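Local structure of tungsten-containing formylmethanofuran dehydrogenase 2 subunit C (Methanothermobacter wolfeii, 5T5I) at residues 82-87 with 101-106; 92-97 with 111-116; 187-192 with 231-236. The protein probably serves as a beta-helical subunit of the tungsten formylmethanofuran dehydrogenase complex, which interconverts carbon dioxide plus methanofuran and formylmethanofuran in methanogenesis. One frame throughout, in Å; residues are numbered along the deposited sequence.

Contact 1 (82-87 with 101-106); sequences EMTAGE and GMKGGK
The carbonyl oxygen of Met83 takes a nearly straight bond from Lys103 N at 2.8 Å and a weak, longer one from Gly104 N, which ties the bend of 101-106 to the equivalent bend of 82-87. This is the stacking of successive coils in a right-handed beta-helix. On the inner side the fit is close. Met83 and Met102 lie side by side with nearly the same bends, chi3 turning each methyl out of line, and CG of Met83 rests 3.9 Å from CB of Met102; both chains reach Ile107, and Met102 also Ile126. Glycine is what allows the backbones to come together here, for Gly105 CA lies 3.1 Å from Gly86 O, on the side where a CB would strike the neighbouring coil. Beyond it Lys106 N bonds to Gly86 O at 3.0 Å, in the carbonyl plane, and the parallel bridge between Glu87 and Lys106 begins.

The solvent side is looser. Bent at chi2 and chi3, Lys103 brings NZ to Glu82 O at 3.0 Å, tilted from the carbonyl plane, with Thr84 CG2 alongside its end; Thr84 OG1 turns instead to Asp24. Glu82 OE1 stays 5.2 Å from Lys103 NZ, too far for a salt bridge, and probably adds only weak attraction, while Lys106 NZ pairs with Glu127. The coils are joined chiefly by backbone N-H...O bonds and the flanks of two buried methionines.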
ATOM      1  N   GLU C  82      11.864 -35.503  41.128  1.00 25.72           N
ATOM      2  CA  GLU C  82      11.390 -36.887  41.283  1.00 26.51           C
ATOM      3  C   GLU C  82      10.794 -37.213  42.668  1.00 31.47           C
ATOM      4  O   GLU C  82      10.758 -38.386  43.052  1.00 32.38           O
ATOM      5  CB  GLU C  82      12.512 -37.879  40.901  1.00 27.56           C
ATOM      6  CG  GLU C  82      12.861 -37.767  39.429  1.00 32.17           C
ATOM      7  CD  GLU C  82      14.077 -38.533  38.940  1.00 50.59           C
ATOM      8  OE1 GLU C  82      14.713 -39.248  39.741  1.00 48.90           O
ATOM      9  OE2 GLU C  82      14.413 -38.391  37.745  1.00 53.79           O
ATOM     10  N   MET C  83      10.246 -36.209  43.380  1.00 27.93           N
ATOM     11  CA  MET C  83       9.607 -36.463  44.675  1.00 28.45           C
ATOM     12  C   MET C  83       8.283 -37.225  44.453  1.00 32.95           C
ATOM     13  O   MET C  83       7.673 -37.092  43.387  1.00 31.79           O
ATOM     14  CB  MET C  83       9.427 -35.170  45.501  1.00 30.50           C
ATOM     15  CG  MET C  83       8.387 -34.205  44.964  1.00 33.27           C
ATOM     16  SD  MET C  83       8.291 -32.693  45.971  1.00 36.60           S
ATOM     17  CE  MET C  83       7.020 -33.130  47.073  1.00 33.43           C
ATOM     18  N   THR C  84       7.884 -38.068  45.422  1.00 30.71           N
ATOM     19  CA  THR C  84       6.677 -38.906  45.309  1.00 31.21           C
ATOM     20  C   THR C  84       5.563 -38.541  46.291  1.00 33.86           C
ATOM     21  O   THR C  84       4.433 -38.976  46.082  1.00 32.85           O
ATOM     22  CB  THR C  84       7.021 -40.401  45.502  1.00 41.42           C
ATOM     23  OG1 THR C  84       7.242 -40.662  46.895  1.00 45.27           O
ATOM     24  CG2 THR C  84       8.210 -40.868  44.651  1.00 37.80           C
ATOM     25  N   ALA C  85       5.871 -37.801  47.368  1.00 30.97           N
ATOM     26  CA  ALA C  85       4.902 -37.453  48.416  1.00 31.34           C
ATOM     27  C   ALA C  85       5.438 -36.324  49.284  1.00 35.19           C
ATOM     28  O   ALA C  85       6.611 -35.966  49.180  1.00 34.56           O
ATOM     29  CB  ALA C  85       4.632 -38.676  49.294  1.00 32.48           C
ATOM     30  N   GLY C  86       4.586 -35.799  50.150  1.00 32.84           N
ATOM     31  CA  GLY C  86       4.961 -34.715  51.043  1.00 32.64           C
ATOM     32  C   GLY C  86       4.827 -33.364  50.376  1.00 36.35           C
ATOM     33  O   GLY C  86       4.167 -33.228  49.336  1.00 36.12           O
ATOM     34  N   GLU C  87       5.469 -32.364  50.969  1.00 31.88           N
ATOM     35  CA  GLU C  87       5.334 -30.997  50.525  1.00 30.59           C
ATOM     36  C   GLU C  87       6.621 -30.174  50.675  1.00 33.45           C
ATOM     37  O   GLU C  87       7.421 -30.425  51.577  1.00 33.55           O
ATOM     38  CB  GLU C  87       4.192 -30.372  51.345  1.00 33.04           C
ATOM     39  CG  GLU C  87       3.680 -29.053  50.818  1.00 44.61           C
ATOM     40  CD  GLU C  87       2.452 -28.498  51.512  1.00 58.24           C
ATOM     41  OE1 GLU C  87       1.954 -29.126  52.475  1.00 56.89           O
ATOM     42  OE2 GLU C  87       1.987 -27.419  51.084  1.00 45.28           O
ATOM     43  N   GLY C 101      10.216 -34.227  36.899  1.00 25.54           N
ATOM     44  CA  GLY C 101       9.940 -35.653  37.044  1.00 25.30           C
ATOM     45  C   GLY C 101       9.189 -36.067  38.302  1.00 27.19           C
ATOM     46  O   GLY C 101       9.119 -37.257  38.589  1.00 27.09           O
ATOM     47  N   MET C 102       8.587 -35.129  39.048  1.00 24.94           N
ATOM     48  CA  MET C 102       7.869 -35.493  40.279  1.00 26.00           C
ATOM     49  C   MET C 102       6.654 -36.389  39.997  1.00 29.30           C
ATOM     50  O   MET C 102       6.038 -36.297  38.933  1.00 27.86           O
ATOM     51  CB  MET C 102       7.508 -34.261  41.139  1.00 28.74           C
ATOM     52  CG  MET C 102       6.451 -33.355  40.569  1.00 32.24           C
ATOM     53  SD  MET C 102       6.177 -31.915  41.655  1.00 37.60           S
ATOM     54  CE  MET C 102       5.134 -32.596  42.844  1.00 33.94           C
ATOM     55  N   LYS C 103       6.401 -37.323  40.926  1.00 27.74           N
ATOM     56  CA  LYS C 103       5.333 -38.337  40.847  1.00 27.94           C
ATOM     57  C   LYS C 103       4.136 -38.055  41.769  1.00 33.31           C
ATOM     58  O   LYS C 103       3.043 -38.534  41.486  1.00 33.22           O
ATOM     59  CB  LYS C 103       5.912 -39.730  41.145  1.00 31.17           C
ATOM     60  CG  LYS C 103       6.830 -40.254  40.048  1.00 40.26           C
ATOM     61  CD  LYS C 103       7.984 -41.105  40.582  1.00 49.56           C
ATOM     62  CE  LYS C 103       9.147 -40.233  41.037  1.00 56.40           C
ATOM     63  NZ  LYS C 103      10.255 -41.005  41.686  1.00 44.55           N
ATOM     64  N   GLY C 104       4.343 -37.286  42.832  1.00 30.62           N
ATOM     65  CA  GLY C 104       3.287 -36.935  43.778  1.00 30.86           C
ATOM     66  C   GLY C 104       3.735 -35.881  44.772  1.00 32.99           C
ATOM     67  O   GLY C 104       4.883 -35.436  44.735  1.00 30.37           O
ATOM     68  N   GLY C 105       2.833 -35.495  45.665  1.00 30.98           N
ATOM     69  CA  GLY C 105       3.100 -34.446  46.640  1.00 30.78           C
ATOM     70  C   GLY C 105       2.858 -33.070  46.037  1.00 33.51           C
ATOM     71  O   GLY C 105       2.263 -32.955  44.953  1.00 31.15           O
ATOM     72  N   LYS C 106       3.324 -32.016  46.725  1.00 30.90           N
ATOM     73  CA  LYS C 106       3.104 -30.638  46.279  1.00 29.35           C
ATOM     74  C   LYS C 106       4.298 -29.720  46.530  1.00 31.92           C
ATOM     75  O   LYS C 106       4.901 -29.762  47.601  1.00 30.94           O
ATOM     76  CB  LYS C 106       1.848 -30.045  46.966  1.00 31.73           C
ATOM     77  CG  LYS C 106       1.488 -28.638  46.443  1.00 36.54           C
ATOM     78  CD  LYS C 106       0.131 -28.142  46.925  1.00 49.59           C
ATOM     79  CE  LYS C 106      -0.314 -26.904  46.157  1.00 63.37           C
ATOM     80  NZ  LYS C 106      -0.473 -25.717  47.030  1.00 69.35           N
TER

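Contact 2 (92-97 with 111-116); sequences GNVNMY and GNAGSW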
ATOM      1  N   GLY C  92      10.514 -17.699  48.513  1.00 32.54           N
ATOM      2  CA  GLY C  92      11.408 -16.963  47.633  1.00 31.57           C
ATOM      3  C   GLY C  92      11.461 -17.582  46.251  1.00 32.94           C
ATOM      4  O   GLY C  92      10.588 -18.376  45.894  1.00 31.62           O
ATOM      5  N   ASN C  93      12.497 -17.252  45.477  1.00 29.28           N
ATOM      6  CA  ASN C  93      12.661 -17.763  44.107  1.00 28.94           C
ATOM      7  C   ASN C  93      13.434 -19.073  44.063  1.00 30.61           C
ATOM      8  O   ASN C  93      14.112 -19.423  45.028  1.00 28.75           O
ATOM      9  CB  ASN C  93      13.398 -16.745  43.224  1.00 29.34           C
ATOM     10  CG  ASN C  93      12.843 -15.341  43.317  1.00 41.57           C
ATOM     11  OD1 ASN C  93      11.677 -15.092  42.978  1.00 28.92           O
ATOM     12  ND2 ASN C  93      13.647 -14.398  43.773  1.00 31.66           N
ATOM     13  N   VAL C  94      13.333 -19.782  42.924  1.00 27.30           N
ATOM     14  CA  VAL C  94      14.067 -21.027  42.620  1.00 25.71           C
ATOM     15  C   VAL C  94      14.683 -20.900  41.231  1.00 28.65           C
ATOM     16  O   VAL C  94      14.166 -20.150  40.407  1.00 28.22           O
ATOM     17  CB  VAL C  94      13.217 -22.323  42.716  1.00 29.05           C
ATOM     18  CG1 VAL C  94      12.695 -22.555  44.128  1.00 29.31           C
ATOM     19  CG2 VAL C  94      12.074 -22.337  41.705  1.00 28.57           C
ATOM     20  N   ASN C  95      15.744 -21.672  40.954  1.00 23.92           N
ATOM     21  CA  ASN C  95      16.391 -21.709  39.641  1.00 23.42           C
ATOM     22  C   ASN C  95      15.647 -22.770  38.758  1.00 27.89           C
ATOM     23  O   ASN C  95      14.425 -22.948  38.904  1.00 28.29           O
ATOM     24  CB  ASN C  95      17.903 -21.981  39.807  1.00 23.20           C
ATOM     25  CG  ASN C  95      18.774 -21.547  38.641  1.00 36.04           C
ATOM     26  OD1 ASN C  95      18.763 -22.170  37.595  1.00 26.98           O
ATOM     27  ND2 ASN C  95      19.480 -20.433  38.746  1.00 27.93           N
ATOM     28  N   MET C  96      16.353 -23.468  37.856  1.00 22.52           N
ATOM     29  CA  MET C  96      15.740 -24.401  36.918  1.00 21.45           C
ATOM     30  C   MET C  96      15.341 -25.736  37.536  1.00 24.77           C
ATOM     31  O   MET C  96      15.794 -26.082  38.619  1.00 24.75           O
ATOM     32  CB  MET C  96      16.725 -24.683  35.771  1.00 22.75           C
ATOM     33  CG  MET C  96      17.082 -23.463  34.929  1.00 26.17           C
ATOM     34  SD  MET C  96      18.556 -23.789  33.933  1.00 30.14           S
ATOM     35  CE  MET C  96      18.874 -22.177  33.295  1.00 28.76           C
ATOM     36  N   TYR C  97      14.517 -26.497  36.799  1.00 22.58           N
ATOM     37  CA  TYR C  97      14.113 -27.885  37.103  1.00 22.27           C
ATOM     38  C   TYR C  97      13.323 -28.109  38.387  1.00 24.29           C
ATOM     39  O   TYR C  97      13.352 -29.220  38.919  1.00 25.74           O
ATOM     40  CB  TYR C  97      15.352 -28.799  37.123  1.00 23.31           C
ATOM     41  CG  TYR C  97      16.231 -28.682  35.896  1.00 23.64           C
ATOM     42  CD1 TYR C  97      15.814 -29.185  34.669  1.00 25.00           C
ATOM     43  CD2 TYR C  97      17.507 -28.135  35.980  1.00 24.23           C
ATOM     44  CE1 TYR C  97      16.624 -29.104  33.543  1.00 26.16           C
ATOM     45  CE2 TYR C  97      18.334 -28.060  34.861  1.00 25.49           C
ATOM     46  CZ  TYR C  97      17.886 -28.538  33.641  1.00 28.39           C
ATOM     47  OH  TYR C  97      18.681 -28.471  32.524  1.00 30.65           O
ATOM     48  N   GLY C 111       7.971 -17.106  44.989  1.00 32.91           N
ATOM     49  CA  GLY C 111       8.564 -16.178  44.035  1.00 32.37           C
ATOM     50  C   GLY C 111       8.511 -16.709  42.618  1.00 33.94           C
ATOM     51  O   GLY C 111       7.539 -17.367  42.232  1.00 33.91           O
ATOM     52  N   ASN C 112       9.572 -16.451  41.842  1.00 31.04           N
ATOM     53  CA  ASN C 112       9.694 -16.906  40.455  1.00 29.70           C
ATOM     54  C   ASN C 112      10.429 -18.247  40.351  1.00 32.04           C
ATOM     55  O   ASN C 112      11.136 -18.648  41.277  1.00 30.29           O
ATOM     56  CB  ASN C 112      10.433 -15.866  39.607  1.00 31.73           C
ATOM     57  CG  ASN C 112       9.861 -14.478  39.729  1.00 40.67           C
ATOM     58  OD1 ASN C 112       8.645 -14.283  39.628  1.00 28.75           O
ATOM     59  ND2 ASN C 112      10.706 -13.491  40.007  1.00 32.18           N
ATOM     60  N   ALA C 113      10.259 -18.933  39.205  1.00 27.20           N
ATOM     61  CA  ALA C 113      10.939 -20.195  38.896  1.00 25.95           C
ATOM     62  C   ALA C 113      11.644 -20.087  37.543  1.00 29.62           C
ATOM     63  O   ALA C 113      11.151 -19.420  36.636  1.00 28.70           O
ATOM     64  CB  ALA C 113       9.946 -21.345  38.856  1.00 26.47           C
ATOM     65  N   GLY C 114      12.772 -20.768  37.417  1.00 26.79           N
ATOM     66  CA  GLY C 114      13.539 -20.807  36.178  1.00 25.64           C
ATOM     67  C   GLY C 114      12.911 -21.735  35.163  1.00 27.52           C
ATOM     68  O   GLY C 114      11.810 -22.264  35.384  1.00 26.08           O
ATOM     69  N   SER C 115      13.623 -21.967  34.051  1.00 23.18           N
ATOM     70  CA  SER C 115      13.138 -22.849  32.997  1.00 22.79           C
ATOM     71  C   SER C 115      13.060 -24.306  33.453  1.00 23.61           C
ATOM     72  O   SER C 115      13.722 -24.700  34.413  1.00 21.85           O
ATOM     73  CB  SER C 115      14.021 -22.742  31.753  1.00 25.71           C
ATOM     74  OG  SER C 115      13.994 -21.414  31.265  1.00 27.94           O
ATOM     75  N   TRP C 116      12.207 -25.088  32.778  1.00 22.59           N
ATOM     76  CA  TRP C 116      12.004 -26.529  33.029  1.00 22.08           C
ATOM     77  C   TRP C 116      11.317 -26.843  34.370  1.00 24.13           C
ATOM     78  O   TRP C 116      11.491 -27.929  34.921  1.00 24.50           O
ATOM     79  CB  TRP C 116      13.308 -27.328  32.858  1.00 20.80           C
ATOM     80  CG  TRP C 116      13.787 -27.309  31.441  1.00 21.20           C
ATOM     81  CD1 TRP C 116      13.188 -27.904  30.370  1.00 23.63           C
ATOM     82  CD2 TRP C 116      14.915 -26.596  30.925  1.00 20.76           C
ATOM     83  NE1 TRP C 116      13.858 -27.583  29.213  1.00 21.95           N
ATOM     84  CE2 TRP C 116      14.932 -26.792  29.526  1.00 23.69           C
ATOM     85  CE3 TRP C 116      15.921 -25.813  31.508  1.00 21.69           C
ATOM     86  CZ2 TRP C 116      15.926 -26.238  28.701  1.00 23.48           C
ATOM     87  CZ3 TRP C 116      16.880 -25.236  30.686  1.00 22.89           C
ATOM     88  CH2 TRP C 116      16.883 -25.459  29.305  1.00 23.11           C
TER
HETATM   89  O   HOH W   1      12.233 -24.280  37.702  1.00 22.16           O
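Asn93 OD1 accepts the backbone N-H of Asn112 at 2.8 Å, almost straight and on an in-plane lone pair of the amide. The first torsion, with CG anti to the carbonyl carbon (chi1 -49°), helps bring the amide across to the next coil, and Asn112 repeats the act by offering its own OD1 to Asp131 N. Val94 N then bonds to Asn112 O at 3.0 Å, and Val94 CG2 meets Ala113 CB on the inner side. At the bend Gly114 N approaches Asn95 O from above the carbonyl plane, 3.1 Å away, and a water donates to both Asn95 O and Gly114 O. Stacked turns of this kind, each asparagine carbonyl taking the backbone N-H one coil on, belong to a parallel beta-helix. Past the bend Tyr97 N donates to Ser115 O, and the aromatic rings lie near parallel but barely overlap: the planes of Tyr97 and the Trp116 six-membered ring differ by 13°. Their centroids are 5.5 Å apart. Met96 SD sits at the indole edge, 3.9 Å from Trp116 CZ3, a Met-aromatic contact. Tyr135 extends the row beyond Trp116, Arg78 makes a cation-pi contact with Tyr97, and Tyr97 OH is hydrogen-bonded to an acidic side chain of another protein chain.

Contact 3 (187-192 with 231-236); sequences NGLIII and IEVDGE
This is a small, mainly apolar contact between a coil strand of the beta-helix, 187-192, and the hairpin turn that starts in strand 231-233, with no direct hydrogen bond across it. Leu189 carries most of it. With CG anti to the backbone N (chi1 170°), its two methyls spread over the turn: CD1 meets CG1 of Val233 at 3.9 Å, while CD2 lies 3.6 Å from Val233 O and also touches CG of Glu236. Ile191, two residues on and on the same face of the strand, brings CD1 to within 4.0 Å of the same Glu236 CG, so the aliphatic part of the glutamate spans both residues. Its chain then bends at chi2, and the carboxylate leaves the apolar patch to form a salt bridge with Lys170.

The turn itself is a type I' from Val233 to Glu236, closed by two 3.0 Å backbone bonds, Val233 N to Glu236 O and Glu236 N to Val233 O. The second of these leaves Val233 O fixed beside the leucine methyl. At the exposed end a water donates to Gly188 O and, weakly, to Asp234 OD2, which lies over Leu189 CB.

Strand 187-192 runs between the coil strands 170-173 and 208-211; the hairpin, formed by 231-233 with 236-239, lies against its outward side, where Glu236 also touches Ile172 and Val233 packs on Tyr259 of strand 256-261.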
ATOM      1  N   ASN C 187      -1.322 -34.815  24.117  1.00 24.66           N
ATOM      2  CA  ASN C 187      -2.468 -34.950  25.026  1.00 24.66           C
ATOM      3  C   ASN C 187      -2.282 -33.988  26.190  1.00 27.97           C
ATOM      4  O   ASN C 187      -1.170 -33.514  26.435  1.00 26.99           O
ATOM      5  CB  ASN C 187      -2.551 -36.396  25.585  1.00 27.48           C
ATOM      6  CG  ASN C 187      -3.533 -37.310  24.900  1.00 63.64           C
ATOM      7  OD1 ASN C 187      -4.662 -37.487  25.355  1.00 64.07           O
ATOM      8  ND2 ASN C 187      -3.083 -38.044  23.895  1.00 62.48           N
ATOM      9  N   GLY C 188      -3.364 -33.753  26.917  1.00 25.65           N
ATOM     10  CA  GLY C 188      -3.375 -32.871  28.076  1.00 26.27           C
ATOM     11  C   GLY C 188      -4.190 -31.622  27.831  1.00 28.30           C
ATOM     12  O   GLY C 188      -4.857 -31.486  26.794  1.00 27.01           O
ATOM     13  N   LEU C 189      -4.163 -30.723  28.807  1.00 25.28           N
ATOM     14  CA  LEU C 189      -4.913 -29.469  28.762  1.00 23.86           C
ATOM     15  C   LEU C 189      -4.010 -28.308  29.181  1.00 26.98           C
ATOM     16  O   LEU C 189      -3.361 -28.379  30.219  1.00 25.21           O
ATOM     17  CB  LEU C 189      -6.164 -29.562  29.676  1.00 23.36           C
ATOM     18  CG  LEU C 189      -6.941 -28.272  29.948  1.00 26.78           C
ATOM     19  CD1 LEU C 189      -7.509 -27.673  28.666  1.00 25.70           C
ATOM     20  CD2 LEU C 189      -8.070 -28.519  30.969  1.00 30.02           C
ATOM     21  N   ILE C 190      -3.957 -27.258  28.359  1.00 23.52           N
ATOM     22  CA  ILE C 190      -3.236 -26.024  28.668  1.00 21.67           C
ATOM     23  C   ILE C 190      -4.276 -24.903  28.677  1.00 25.26           C
ATOM     24  O   ILE C 190      -4.973 -24.706  27.676  1.00 23.59           O
ATOM     25  CB  ILE C 190      -2.098 -25.710  27.674  1.00 23.91           C
ATOM     26  CG1 ILE C 190      -1.008 -26.804  27.730  1.00 23.43           C
ATOM     27  CG2 ILE C 190      -1.465 -24.323  27.971  1.00 25.49           C
ATOM     28  CD1 ILE C 190      -0.046 -26.780  26.537  1.00 23.12           C
ATOM     29  N   ILE C 191      -4.367 -24.159  29.790  1.00 22.89           N
ATOM     30  CA  ILE C 191      -5.251 -22.990  29.885  1.00 22.84           C
ATOM     31  C   ILE C 191      -4.359 -21.748  30.079  1.00 26.00           C
ATOM     32  O   ILE C 191      -3.623 -21.674  31.051  1.00 26.35           O
ATOM     33  CB  ILE C 191      -6.309 -23.094  31.017  1.00 25.74           C
ATOM     34  CG1 ILE C 191      -7.242 -24.312  30.802  1.00 26.75           C
ATOM     35  CG2 ILE C 191      -7.124 -21.773  31.087  1.00 26.69           C
ATOM     36  CD1 ILE C 191      -8.171 -24.627  31.980  1.00 32.01           C
ATOM     37  N   ILE C 192      -4.462 -20.772  29.180  1.00 24.44           N
ATOM     38  CA  ILE C 192      -3.745 -19.489  29.280  1.00 24.34           C
ATOM     39  C   ILE C 192      -4.817 -18.412  29.538  1.00 26.58           C
ATOM     40  O   ILE C 192      -5.650 -18.137  28.671  1.00 25.86           O
ATOM     41  CB  ILE C 192      -2.880 -19.228  28.013  1.00 26.64           C
ATOM     42  CG1 ILE C 192      -1.785 -20.335  27.860  1.00 26.86           C
ATOM     43  CG2 ILE C 192      -2.221 -17.830  28.069  1.00 26.29           C
ATOM     44  CD1 ILE C 192      -1.372 -20.595  26.459  1.00 33.32           C
ATOM     45  N   ILE C 231     -18.082 -23.829  27.589  1.00 34.02           N
ATOM     46  CA  ILE C 231     -17.376 -25.081  27.362  1.00 33.65           C
ATOM     47  C   ILE C 231     -16.895 -25.715  28.669  1.00 34.99           C
ATOM     48  O   ILE C 231     -16.761 -25.042  29.691  1.00 32.33           O
ATOM     49  CB  ILE C 231     -16.230 -24.918  26.313  1.00 36.40           C
ATOM     50  CG1 ILE C 231     -15.052 -24.074  26.840  1.00 36.91           C
ATOM     51  CG2 ILE C 231     -16.785 -24.341  24.991  1.00 37.46           C
ATOM     52  CD1 ILE C 231     -13.801 -24.079  25.958  1.00 48.05           C
ATOM     53  N   GLU C 232     -16.662 -27.033  28.612  1.00 32.41           N
ATOM     54  CA  GLU C 232     -16.160 -27.831  29.726  1.00 31.68           C
ATOM     55  C   GLU C 232     -15.123 -28.783  29.185  1.00 34.23           C
ATOM     56  O   GLU C 232     -15.452 -29.583  28.310  1.00 33.92           O
ATOM     57  CB  GLU C 232     -17.277 -28.626  30.404  1.00 33.18           C
ATOM     58  CG  GLU C 232     -18.460 -27.773  30.831  1.00 41.80           C
ATOM     59  CD  GLU C 232     -19.481 -28.516  31.666  1.00 53.00           C
ATOM     60  OE1 GLU C 232     -19.083 -29.443  32.407  1.00 40.09           O
ATOM     61  OE2 GLU C 232     -20.684 -28.187  31.564  1.00 49.17           O
ATOM     62  N   VAL C 233     -13.876 -28.677  29.650  1.00 29.95           N
ATOM     63  CA  VAL C 233     -12.792 -29.535  29.175  1.00 29.17           C
ATOM     64  C   VAL C 233     -12.122 -30.187  30.364  1.00 32.60           C
ATOM     65  O   VAL C 233     -11.524 -29.495  31.204  1.00 27.91           O
ATOM     66  CB  VAL C 233     -11.773 -28.785  28.291  1.00 33.37           C
ATOM     67  CG1 VAL C 233     -10.661 -29.737  27.828  1.00 33.41           C
ATOM     68  CG2 VAL C 233     -12.469 -28.142  27.088  1.00 33.38           C
ATOM     69  N   ASP C 234     -12.224 -31.533  30.426  1.00 31.68           N
ATOM     70  CA  ASP C 234     -11.662 -32.330  31.513  1.00 32.58           C
ATOM     71  C   ASP C 234     -12.122 -31.830  32.897  1.00 36.83           C
ATOM     72  O   ASP C 234     -11.323 -31.730  33.813  1.00 36.88           O
ATOM     73  CB  ASP C 234     -10.125 -32.345  31.421  1.00 35.33           C
ATOM     74  CG  ASP C 234      -9.559 -32.836  30.106  1.00 44.90           C
ATOM     75  OD1 ASP C 234     -10.322 -33.447  29.324  1.00 47.95           O
ATOM     76  OD2 ASP C 234      -8.355 -32.604  29.854  1.00 47.88           O
ATOM     77  N   GLY C 235     -13.390 -31.473  33.017  1.00 31.52           N
ATOM     78  CA  GLY C 235     -13.951 -30.987  34.272  1.00 32.34           C
ATOM     79  C   GLY C 235     -13.852 -29.490  34.511  1.00 35.26           C
ATOM     80  O   GLY C 235     -14.525 -28.979  35.411  1.00 35.68           O
ATOM     81  N   GLU C 236     -13.023 -28.767  33.722  1.00 30.35           N
ATOM     82  CA  GLU C 236     -12.864 -27.316  33.862  1.00 30.34           C
ATOM     83  C   GLU C 236     -13.984 -26.616  33.117  1.00 35.09           C
ATOM     84  O   GLU C 236     -14.095 -26.775  31.905  1.00 33.89           O
ATOM     85  CB  GLU C 236     -11.514 -26.843  33.279  1.00 30.97           C
ATOM     86  CG  GLU C 236     -10.318 -27.291  34.088  1.00 38.63           C
ATOM     87  CD  GLU C 236     -10.043 -26.476  35.340  1.00 52.25           C
ATOM     88  OE1 GLU C 236      -9.070 -26.814  36.050  1.00 41.16           O
ATOM     89  OE2 GLU C 236     -10.794 -25.517  35.625  1.00 47.46           O
TER
HETATM   90  O   HOH W   2      -7.683 -32.219  26.475  1.00 45.24           O

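Overall arrangement
Following the chain from the N terminus, the turn 82-87 leads into strand 87-90 and then the turn 92-97; segment 101-106 returns to lie on 82-87, closing contact 1 after one coil. Strand 106-109 carries the chain on to 111-116, which closes contact 2 on 92-97. The two contacts thus cross along the sequence, joining the same neighbouring coils at opposite ends of their strands, with centres about 17 Å apart. Contact 3 follows in series and bridges a longer interval: it brings the hairpin that follows the last coils back onto strand 187-192, about 23 Å from contact 1 and 25 Å from contact 2, centre to centre.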